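Possible TctC subunit of the Tripartite Tricarboxylate Transport(TTT) Family (Rhodopseudomonas palustris, PDB 6HKE) binds malate in the periplasm and probably delivers it to a tripartite tricarboxylate transporter for uptake of C4-dicarboxylates. Local coordinates at residues Q292-Q295 and E296-R300; G79-T83 and H84-V88; L116-K119 and Q120-K124. The protein carries 2 engineered substitutions. One frame throughout, in Å; residues are numbered along the deposited sequence.

Contact 1. Residues Q292-Q295 and E296-R300; sequences QLVQ and EEISR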
ATOM      1  N   GLN A 292       5.866  13.831   7.087  1.00 22.33           N
ATOM      2  CA  GLN A 292       5.950  13.372   8.503  1.00 24.87           C
ATOM      3  C   GLN A 292       5.672  11.859   8.576  1.00 25.12           C
ATOM      4  O   GLN A 292       6.365  11.189   9.355  1.00 23.99           O
ATOM      5  CB  GLN A 292       4.996  14.163   9.396  1.00 25.38           C
ATOM      6  CG  GLN A 292       5.155  13.838  10.876  1.00 26.80           C
ATOM      7  CD  GLN A 292       6.540  14.141  11.393  1.00 27.96           C
ATOM      8  OE1 GLN A 292       7.187  15.099  10.983  1.00 26.31           O
ATOM      9  NE2 GLN A 292       6.987  13.335  12.342  1.00 30.58           N
ATOM     10  N   LEU A 293       4.738  11.342   7.763  1.00 24.52           N
ATOM     11  CA  LEU A 293       4.428   9.892   7.655  1.00 25.09           C
ATOM     12  C   LEU A 293       5.638   9.169   7.070  1.00 23.83           C
ATOM     13  O   LEU A 293       5.949   8.089   7.571  1.00 22.91           O
ATOM     14  CB  LEU A 293       3.203   9.648   6.763  1.00 25.89           C
ATOM     15  CG  LEU A 293       1.837   9.763   7.430  1.00 27.14           C
ATOM     16  CD1 LEU A 293       0.727   9.551   6.409  1.00 28.79           C
ATOM     17  CD2 LEU A 293       1.681   8.779   8.583  1.00 27.43           C
ATOM     18  N   VAL A 294       6.283   9.734   6.049  1.00 23.65           N
ATOM     19  CA  VAL A 294       7.505   9.120   5.449  1.00 24.08           C
ATOM     20  C   VAL A 294       8.578   9.008   6.547  1.00 25.19           C
ATOM     21  O   VAL A 294       9.162   7.911   6.710  1.00 25.35           O
ATOM     22  CB  VAL A 294       8.006   9.874   4.200  1.00 23.86           C
ATOM     23  CG1 VAL A 294       9.412   9.442   3.786  1.00 23.45           C
ATOM     24  CG2 VAL A 294       7.076   9.700   3.011  1.00 25.63           C
ATOM     25  N   GLN A 295       8.817  10.078   7.307  1.00 27.93           N
ATOM     26  CA  GLN A 295       9.879  10.107   8.354  1.00 28.70           C
ATOM     27  C   GLN A 295       9.588   9.012   9.391  1.00 26.57           C
ATOM     28  O   GLN A 295      10.497   8.204   9.673  1.00 22.90           O
ATOM     29  CB  GLN A 295       9.984  11.490   8.996  1.00 31.66           C
ATOM     30  CG  GLN A 295      11.370  11.795   9.529  1.00 36.45           C
ATOM     31  CD  GLN A 295      12.394  11.998   8.435  1.00 42.24           C
ATOM     32  OE1 GLN A 295      12.098  12.464   7.325  1.00 44.09           O
ATOM     33  NE2 GLN A 295      13.635  11.668   8.758  1.00 44.53           N
ATOM     34  N   GLU A 296       8.351   8.957   9.892  1.00 26.73           N
ATOM     35  CA  GLU A 296       7.907   7.984  10.927  1.00 28.13           C
ATOM     36  C   GLU A 296       7.972   6.557  10.374  1.00 27.55           C
ATOM     37  O   GLU A 296       8.456   5.679  11.092  1.00 25.46           O
ATOM     38  CB  GLU A 296       6.495   8.316  11.404  1.00 30.01           C
ATOM     39  CG  GLU A 296       6.462   9.511  12.332  1.00 32.81           C
ATOM     40  CD  GLU A 296       5.082  10.103  12.564  1.00 37.04           C
ATOM     41  OE1 GLU A 296       4.159   9.790  11.777  1.00 40.82           O
ATOM     42  OE2 GLU A 296       4.933  10.890  13.530  1.00 39.07           O
ATOM     43  N   GLU A 297       7.513   6.338   9.139  1.00 28.42           N
ATOM     44  CA  GLU A 297       7.554   4.994   8.505  1.00 28.54           C
ATOM     45  C   GLU A 297       9.011   4.546   8.362  1.00 27.26           C
ATOM     46  O   GLU A 297       9.296   3.402   8.721  1.00 25.19           O
ATOM     47  CB  GLU A 297       6.839   4.949   7.152  1.00 27.71           C
ATOM     48  CG  GLU A 297       6.120   3.628   6.916  1.00 27.23           C
ATOM     49  CD  GLU A 297       5.177   3.199   8.037  1.00 28.45           C
ATOM     50  OE1 GLU A 297       5.448   2.154   8.662  1.00 29.58           O
ATOM     51  OE2 GLU A 297       4.169   3.898   8.290  1.00 25.40           O
ATOM     52  N   ILE A 298       9.904   5.409   7.887  1.00 27.56           N
ATOM     53  CA  ILE A 298      11.343   5.039   7.710  1.00 29.86           C
ATOM     54  C   ILE A 298      11.886   4.520   9.050  1.00 30.63           C
ATOM     55  O   ILE A 298      12.503   3.438   9.031  1.00 33.73           O
ATOM     56  CB  ILE A 298      12.181   6.206   7.141  1.00 29.24           C
ATOM     57  CG1 ILE A 298      11.838   6.473   5.674  1.00 28.57           C
ATOM     58  CG2 ILE A 298      13.675   5.958   7.332  1.00 29.77           C
ATOM     59  CD1 ILE A 298      12.561   7.654   5.045  1.00 27.85           C
ATOM     60  N   SER A 299      11.653   5.243  10.155  1.00 31.50           N
ATOM     61  CA  SER A 299      12.205   4.948  11.509  1.00 33.72           C
ATOM     62  C   SER A 299      11.565   3.677  12.062  1.00 36.92           C
ATOM     63  O   SER A 299      12.302   2.866  12.678  1.00 36.74           O
ATOM     64  CB  SER A 299      11.996   6.071  12.504  1.00 33.84           C
ATOM     65  OG  SER A 299      12.008   7.335  11.880  1.00 35.26           O
ATOM     66  N   ARG A 300      10.242   3.557  11.897  1.00 35.87           N
ATOM     67  CA  ARG A 300       9.432   2.410  12.383  1.00 37.27           C
ATOM     68  C   ARG A 300      10.072   1.116  11.852  1.00 34.85           C
ATOM     69  O   ARG A 300      10.363   0.233  12.665  1.00 33.59           O
ATOM     70  CB  ARG A 300       7.962   2.635  11.994  1.00 39.69           C
ATOM     71  CG  ARG A 300       6.989   1.589  12.509  1.00 40.49           C
ATOM     72  CD  ARG A 300       7.028   0.333  11.657  1.00 44.88           C
ATOM     73  NE  ARG A 300       6.222  -0.783  12.157  1.00 48.60           N
ATOM     74  CZ  ARG A 300       4.942  -1.003  11.866  1.00 46.98           C
ATOM     75  NH1 ARG A 300       4.341  -2.062  12.377  1.00 49.83           N
ATOM     76  NH2 ARG A 300       4.269  -0.177  11.078  1.00 45.96           N
TER

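Contact 2. Residues G79-T83 and H84-V88; sequences GHLGT and HGAAV. With MLT (D-malate), chain D; LMR ((2S)-2-hydroxybutanedioic acid), chain E.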
ATOM      1  N   GLY A  79       3.385   6.639  -4.027  1.00 20.06           N
ATOM      2  CA  GLY A  79       4.175   5.840  -3.090  1.00 20.34           C
ATOM      3  C   GLY A  79       3.319   5.411  -1.917  1.00 21.60           C
ATOM      4  O   GLY A  79       2.216   5.949  -1.733  1.00 24.54           O
ATOM      5  N   HIS A  80       3.808   4.478  -1.125  1.00 20.31           N
ATOM      6  CA  HIS A  80       3.063   4.003   0.058  1.00 21.16           C
ATOM      7  C   HIS A  80       4.060   3.560   1.128  1.00 21.27           C
ATOM      8  O   HIS A  80       5.282   3.751   0.922  1.00 20.77           O
ATOM      9  CB  HIS A  80       2.034   2.959  -0.375  1.00 19.89           C
ATOM     10  CG  HIS A  80       2.588   1.721  -0.985  1.00 18.58           C
ATOM     11  ND1 HIS A  80       3.857   1.275  -0.727  1.00 18.29           N
ATOM     12  CD2 HIS A  80       1.991   0.787  -1.754  1.00 18.83           C
ATOM     13  CE1 HIS A  80       4.047   0.119  -1.343  1.00 20.72           C
ATOM     14  NE2 HIS A  80       2.902  -0.204  -1.994  1.00 20.28           N
ATOM     15  N   LEU A  81       3.530   2.993   2.203  1.00 22.50           N
ATOM     16  CA  LEU A  81       4.299   2.548   3.384  1.00 24.94           C
ATOM     17  C   LEU A  81       5.507   1.709   2.951  1.00 24.03           C
ATOM     18  O   LEU A  81       6.508   1.763   3.672  1.00 25.28           O
ATOM     19  CB  LEU A  81       3.356   1.775   4.313  1.00 26.41           C
ATOM     20  CG  LEU A  81       4.023   0.940   5.406  1.00 26.13           C
ATOM     21  CD1 LEU A  81       3.116   0.836   6.622  1.00 27.92           C
ATOM     22  CD2 LEU A  81       4.347  -0.453   4.884  1.00 26.39           C
ATOM     23  N   GLY A  82       5.415   0.956   1.846  1.00 23.61           N
ATOM     24  CA  GLY A  82       6.532   0.148   1.314  1.00 22.32           C
ATOM     25  C   GLY A  82       7.548   0.992   0.552  1.00 22.43           C
ATOM     26  O   GLY A  82       8.702   1.093   0.981  1.00 22.31           O
ATOM     27  N   THR A  83       7.153   1.596  -0.563  1.00 23.27           N
ATOM     28  CA  THR A  83       8.107   2.185  -1.533  1.00 22.59           C
ATOM     29  C   THR A  83       8.799   3.382  -0.891  1.00 23.18           C
ATOM     30  O   THR A  83       9.949   3.654  -1.271  1.00 22.83           O
ATOM     31  CB  THR A  83       7.385   2.594  -2.811  1.00 23.69           C
ATOM     32  OG1 THR A  83       6.403   3.561  -2.436  1.00 23.47           O
ATOM     33  CG2 THR A  83       6.747   1.408  -3.492  1.00 23.75           C
ATOM     34  N   HIS A  84       8.113   4.061   0.041  1.00 22.34           N
ATOM     35  CA  HIS A  84       8.556   5.347   0.622  1.00 22.09           C
ATOM     36  C   HIS A  84       8.659   5.244   2.140  1.00 23.12           C
ATOM     37  O   HIS A  84       8.527   6.293   2.801  1.00 22.36           O
ATOM     38  CB  HIS A  84       7.619   6.468   0.179  1.00 22.36           C
ATOM     39  CG  HIS A  84       7.860   6.871  -1.230  1.00 22.56           C
ATOM     40  ND1 HIS A  84       7.514   6.068  -2.284  1.00 22.66           N
ATOM     41  CD2 HIS A  84       8.458   7.967  -1.747  1.00 23.52           C
ATOM     42  CE1 HIS A  84       7.883   6.662  -3.406  1.00 24.59           C
ATOM     43  NE2 HIS A  84       8.468   7.842  -3.103  1.00 22.43           N
ATOM     44  N   GLY A  85       8.919   4.041   2.665  1.00 23.20           N
ATOM     45  CA  GLY A  85       8.956   3.792   4.118  1.00 23.34           C
ATOM     46  C   GLY A  85       9.826   2.601   4.449  1.00 23.73           C
ATOM     47  O   GLY A  85      11.049   2.783   4.582  1.00 23.03           O
ATOM     48  N   ALA A  86       9.203   1.427   4.557  1.00 25.83           N
ATOM     49  CA  ALA A  86       9.831   0.133   4.900  1.00 26.54           C
ATOM     50  C   ALA A  86      11.003  -0.164   3.956  1.00 26.40           C
ATOM     51  O   ALA A  86      11.936  -0.806   4.422  1.00 28.89           O
ATOM     52  CB  ALA A  86       8.808  -0.974   4.883  1.00 24.97           C
ATOM     53  N   ALA A  87      10.970   0.284   2.698  1.00 26.16           N
ATOM     54  CA  ALA A  87      11.987  -0.070   1.674  1.00 28.11           C
ATOM     55  C   ALA A  87      13.397   0.327   2.151  1.00 29.90           C
ATOM     56  O   ALA A  87      14.373  -0.392   1.832  1.00 26.95           O
ATOM     57  CB  ALA A  87      11.651   0.576   0.357  1.00 27.94           C
ATOM     58  N   VAL A  88      13.514   1.435   2.883  1.00 31.69           N
ATOM     59  CA  VAL A  88      14.823   1.940   3.407  1.00 33.76           C
ATOM     60  C   VAL A  88      15.446   0.838   4.268  1.00 33.48           C
ATOM     61  O   VAL A  88      16.592   0.459   3.985  1.00 33.91           O
ATOM     62  CB  VAL A  88      14.658   3.258   4.182  1.00 32.46           C
ATOM     63  CG1 VAL A  88      15.975   3.708   4.804  1.00 32.88           C
ATOM     64  CG2 VAL A  88      14.076   4.345   3.287  1.00 32.96           C
TER
HETATM   65  C1  MLT D 401       1.986  -3.515  -2.252  0.50 25.58           C
HETATM   66  O1  MLT D 401       2.741  -2.718  -1.654  0.50 27.17           O
HETATM   67  O2  MLT D 401       1.841  -4.686  -1.833  0.50 27.40           O
HETATM   68  C2  MLT D 401       1.290  -3.047  -3.510  0.50 24.87           C
HETATM   69  O3  MLT D 401       0.581  -1.794  -3.428  0.50 24.46           O
HETATM   70  C3  MLT D 401       0.221  -4.004  -3.946  0.50 25.36           C
HETATM   71  C4  MLT D 401      -0.298  -3.388  -5.220  0.50 25.30           C
HETATM   72  O4  MLT D 401      -0.680  -2.186  -5.224  0.50 23.34           O
HETATM   73  O5  MLT D 401      -0.278  -4.125  -6.226  0.50 25.36           O
HETATM   74  C1  LMR E 402       1.867  -3.775  -2.099  0.50 21.59           C
HETATM   75  O1A LMR E 402       2.793  -2.953  -2.176  0.50 22.44           O
HETATM   76  O1B LMR E 402       1.853  -4.761  -1.315  0.50 21.49           O
HETATM   77  C2  LMR E 402       0.651  -3.555  -3.013  0.50 21.68           C
HETATM   78  O2  LMR E 402       0.110  -2.239  -2.967  0.50 21.27           O
HETATM   79  C3  LMR E 402       0.953  -3.860  -4.483  0.50 22.34           C
HETATM   80  C4  LMR E 402      -0.217  -3.331  -5.294  0.50 22.43           C
HETATM   81  O4A LMR E 402      -0.925  -4.159  -5.896  0.50 23.07           O
HETATM   82  O4B LMR E 402      -0.443  -2.095  -5.286  0.50 20.64           O

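Contact 3. Residues L116-K119 and Q120-K124; sequences LARK and QFPPK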
ATOM      1  N   LEU A 116      -4.470 -12.710   4.879  1.00 25.08           N
ATOM      2  CA  LEU A 116      -5.416 -13.545   4.097  1.00 24.26           C
ATOM      3  C   LEU A 116      -4.786 -14.911   3.869  1.00 24.63           C
ATOM      4  O   LEU A 116      -3.555 -14.997   3.839  1.00 26.30           O
ATOM      5  CB  LEU A 116      -5.690 -12.939   2.729  1.00 23.36           C
ATOM      6  CG  LEU A 116      -6.072 -11.474   2.691  1.00 25.29           C
ATOM      7  CD1 LEU A 116      -6.395 -11.109   1.257  1.00 26.64           C
ATOM      8  CD2 LEU A 116      -7.244 -11.176   3.618  1.00 26.27           C
ATOM      9  N   ALA A 117      -5.599 -15.929   3.657  1.00 24.58           N
ATOM     10  CA  ALA A 117      -5.096 -17.222   3.162  1.00 23.81           C
ATOM     11  C   ALA A 117      -6.063 -17.754   2.125  1.00 24.04           C
ATOM     12  O   ALA A 117      -7.228 -17.277   2.060  1.00 20.43           O
ATOM     13  CB  ALA A 117      -4.909 -18.191   4.299  1.00 25.02           C
ATOM     14  N   ARG A 118      -5.571 -18.721   1.355  1.00 26.00           N
ATOM     15  CA  ARG A 118      -6.405 -19.556   0.462  1.00 27.03           C
ATOM     16  C   ARG A 118      -7.552 -20.164   1.289  1.00 26.59           C
ATOM     17  O   ARG A 118      -7.313 -20.491   2.477  1.00 22.29           O
ATOM     18  CB  ARG A 118      -5.515 -20.589  -0.232  1.00 27.69           C
ATOM     19  CG  ARG A 118      -4.704 -21.483   0.694  1.00 26.72           C
ATOM     20  CD  ARG A 118      -3.996 -22.500  -0.185  1.00 28.70           C
ATOM     21  NE  ARG A 118      -3.386 -23.573   0.574  1.00 28.13           N
ATOM     22  CZ  ARG A 118      -4.030 -24.642   1.014  1.00 28.77           C
ATOM     23  NH1 ARG A 118      -5.324 -24.793   0.776  1.00 28.45           N
ATOM     24  NH2 ARG A 118      -3.373 -25.555   1.706  1.00 30.17           N
ATOM     25  N   LYS A 119      -8.744 -20.228   0.676  1.00 27.28           N
ATOM     26  CA  LYS A 119     -10.043 -20.716   1.224  1.00 33.12           C
ATOM     27  C   LYS A 119      -9.862 -21.919   2.164  1.00 31.20           C
ATOM     28  O   LYS A 119     -10.446 -21.916   3.264  1.00 30.22           O
ATOM     29  CB  LYS A 119     -10.944 -21.182   0.073  1.00 38.41           C
ATOM     30  CG  LYS A 119     -12.069 -20.251  -0.356  1.00 42.75           C
ATOM     31  CD  LYS A 119     -12.796 -20.773  -1.602  1.00 47.20           C
ATOM     32  CE  LYS A 119     -14.306 -20.643  -1.545  1.00 48.82           C
ATOM     33  NZ  LYS A 119     -14.871 -20.137  -2.820  1.00 49.64           N
ATOM     34  N   GLN A 120      -9.109 -22.922   1.723  1.00 29.94           N
ATOM     35  CA  GLN A 120      -8.993 -24.254   2.379  1.00 32.65           C
ATOM     36  C   GLN A 120      -7.738 -24.293   3.255  1.00 33.36           C
ATOM     37  O   GLN A 120      -7.347 -25.394   3.677  1.00 38.03           O
ATOM     38  CB  GLN A 120      -8.934 -25.375   1.334  1.00 33.62           C
ATOM     39  CG  GLN A 120      -9.849 -25.167   0.128  1.00 33.91           C
ATOM     40  CD  GLN A 120     -11.304 -25.291   0.506  1.00 36.73           C
ATOM     41  OE1 GLN A 120     -11.645 -25.733   1.602  1.00 34.92           O
ATOM     42  NE2 GLN A 120     -12.176 -24.906  -0.413  1.00 38.48           N
ATOM     43  N   PHE A 121      -7.115 -23.155   3.541  1.00 31.11           N
ATOM     44  CA  PHE A 121      -5.939 -23.139   4.438  1.00 31.34           C
ATOM     45  C   PHE A 121      -6.390 -23.734   5.766  1.00 33.32           C
ATOM     46  O   PHE A 121      -7.285 -23.196   6.410  1.00 32.69           O
ATOM     47  CB  PHE A 121      -5.330 -21.747   4.594  1.00 28.39           C
ATOM     48  CG  PHE A 121      -3.884 -21.787   5.012  1.00 26.97           C
ATOM     49  CD1 PHE A 121      -2.974 -22.580   4.332  1.00 28.17           C
ATOM     50  CD2 PHE A 121      -3.422 -21.013   6.066  1.00 27.80           C
ATOM     51  CE1 PHE A 121      -1.641 -22.625   4.710  1.00 27.53           C
ATOM     52  CE2 PHE A 121      -2.086 -21.049   6.439  1.00 27.74           C
ATOM     53  CZ  PHE A 121      -1.199 -21.854   5.762  1.00 27.94           C
ATOM     54  N   PRO A 122      -5.841 -24.898   6.176  1.00 36.02           N
ATOM     55  CA  PRO A 122      -6.370 -25.623   7.340  1.00 35.80           C
ATOM     56  C   PRO A 122      -6.429 -24.921   8.696  1.00 34.10           C
ATOM     57  O   PRO A 122      -7.353 -25.177   9.454  1.00 34.33           O
ATOM     58  CB  PRO A 122      -5.465 -26.861   7.400  1.00 35.51           C
ATOM     59  CG  PRO A 122      -5.075 -27.072   5.951  1.00 36.17           C
ATOM     60  CD  PRO A 122      -4.808 -25.665   5.457  1.00 36.12           C
ATOM     61  N   PRO A 123      -5.510 -24.015   9.094  1.00 33.49           N
ATOM     62  CA  PRO A 123      -5.673 -23.340  10.381  1.00 34.70           C
ATOM     63  C   PRO A 123      -6.991 -22.541  10.384  1.00 36.58           C
ATOM     64  O   PRO A 123      -7.359 -21.992   9.363  1.00 32.45           O
ATOM     65  CB  PRO A 123      -4.441 -22.431  10.477  1.00 34.58           C
ATOM     66  CG  PRO A 123      -3.456 -23.029   9.495  1.00 33.46           C
ATOM     67  CD  PRO A 123      -4.314 -23.567   8.374  1.00 33.51           C
ATOM     68  N   LYS A 124      -7.698 -22.518  11.508  1.00 40.78           N
ATOM     69  CA  LYS A 124      -9.017 -21.840  11.612  1.00 42.95           C
ATOM     70  C   LYS A 124      -8.854 -20.511  12.355  1.00 41.04           C
ATOM     71  O   LYS A 124      -9.725 -19.642  12.177  1.00 42.78           O
ATOM     72  CB  LYS A 124     -10.032 -22.793  12.249  1.00 48.81           C
ATOM     73  CG  LYS A 124     -10.357 -24.001  11.380  1.00 52.92           C
ATOM     74  CD  LYS A 124     -11.579 -24.782  11.821  1.00 56.22           C
ATOM     75  CE  LYS A 124     -11.342 -26.278  11.878  1.00 55.83           C
ATOM     76  NZ  LYS A 124     -10.403 -26.649  12.966  1.00 52.81           N
TER

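Contact 1. Residues Q292-Q295 and E296-R300
The side chain of E296 folds back along the preceding turn, its CG 3.4 Å from Q292 O and its OE2 beside Q292 NE2. Q292 NE2 donates a weak hydrogen bond to E296 OE2 at 3.4 Å, straight at the hydrogen, with amide and carboxylate planes almost perpendicular. Q292 reaches it because CG stands anti to the backbone N (chi1 -174°) and the chain then bends at chi2, while E296 runs extended beyond CG. V294 CG1 packs on I298 CD1 at 3.8 Å, both residues buried. These pairs follow the i to i+4 spacing of an alpha-helix, here helix 287-305, whose backbone supplies E297 N to L293 O at 2.8 Å and I298 N to V294 O at 2.9 Å. At Q295 O two donors converge from opposite faces of the carbonyl plane: S299 N at 3.2 Å and S299 OG at 2.8 Å. With an alanine here, Q295 O would probably keep S299 N as its donor on this turn but lose the hydroxyl that reaches it from the other face. R300 NH2 forms a salt bridge with E297 OE1 at 3.6 Å. E297 OE2 accepts from the indole of W238, which ties this buried acid to strand 236-244, and R300 NH1 bonds to Q234 O.

Contact 2. Residues G79-T83 and H84-V88
H80 NE2 touches the bound malate directly, and the turn behind it, from G79-T83 into H84-V88, sets the ring in place. With the (2S) ligand, NE2 donates to the carboxylate atom O1A at 2.8 Å, at the ring edge and near its plane; with D-malate its bonds to O1 and to the hydroxyl O3 are weak. T30, V150 and T174 add further bonds to the ligand. The imidazole reaches the ligand from the crowded position, chi1 62°, with CG between the backbone N and the carbonyl carbon. Its other nitrogen, ND1, accepts from G82 N at 3.0 Å, a capping bond that enters from 35° outside the ring plane. H80 N in turn donates to T83 OG1 at 3.0 Å, so H80 and T83 form a capping box at the start of helix 82-90. The same hydroxyl pairs with H84 ND1 at 2.7 Å, in the plane of that ring at its edge, where either atom could be the donor. H84 N closes the turn on H80 O at 3.0 Å, nearly along the C=O axis. The helix then widens into a pi-type turn, with A86 N bonded to L81 O at 2.9 Å and A87 N to G82 O at 3.0 Å. Strand 75-80 thus passes through a tight turn into helix 82-90, with H84 stacked on F242 of strand 236-244, A86 against helix 150-162, and L81 against helix 287-305.

Contact 3. Residues L116-K119 and Q120-K124
R118 O accepts from F121 N at 2.9 Å, and this bond closes a type I beta turn from R118 to F121. The donor stands 49° above the carbonyl plane, well away from a lone-pair direction. On the same turn the side chain of R118 bends back across F121. It starts with CG between the backbone N and the carbonyl carbon (chi1 56°), then runs extended to NE, which carries the guanidinium over the turn. One face of that group looks at F121, with CD1 3.9 Å from NE, while NH2 lies at the edge of the F121 ring, in its plane; the guanidinium and ring planes are 78° apart, so the groups do not stack. R118 NH2 also meets P122 CD at 4.0 Å. The polar partner of NE lies outside the turn, a salt bridge to D187 OD1. A117 CB packs on F121 CB at 3.6 Å and lies as close to CD2, oblique to the ring, while P123 CD covers part of one face, offset toward the rim. Y132 of helix 126-136 meets the F121 ring edge-to-face, and K206 NZ binds F121 O. The whole is a type I beta turn between strand 102-118 and the loop to helix 126-136, far from the malate site.

Contacts 2, 3 and 1 come in that order along the chain. Contacts 1 and 2 adjoin, centres 9 Å apart: helix 287-305 lies against helix 82-90, V294 CG1 sits 3.4 Å from H84 O, and I298 packs on V88. The C-terminal helix therefore backs the segment that carries H80, though the side chain of its E297 stays about 11 Å from the bound D-malate. Contact 3 is remote, its centre about 28 Å from that of contact 2 and 33 Å from that of contact 1. Yet strand 75-80 and strand 102-118 both pair with strand 236-244, so the strand carrying H80 and the strand leading to the outlying turn belong to one mixed sheet.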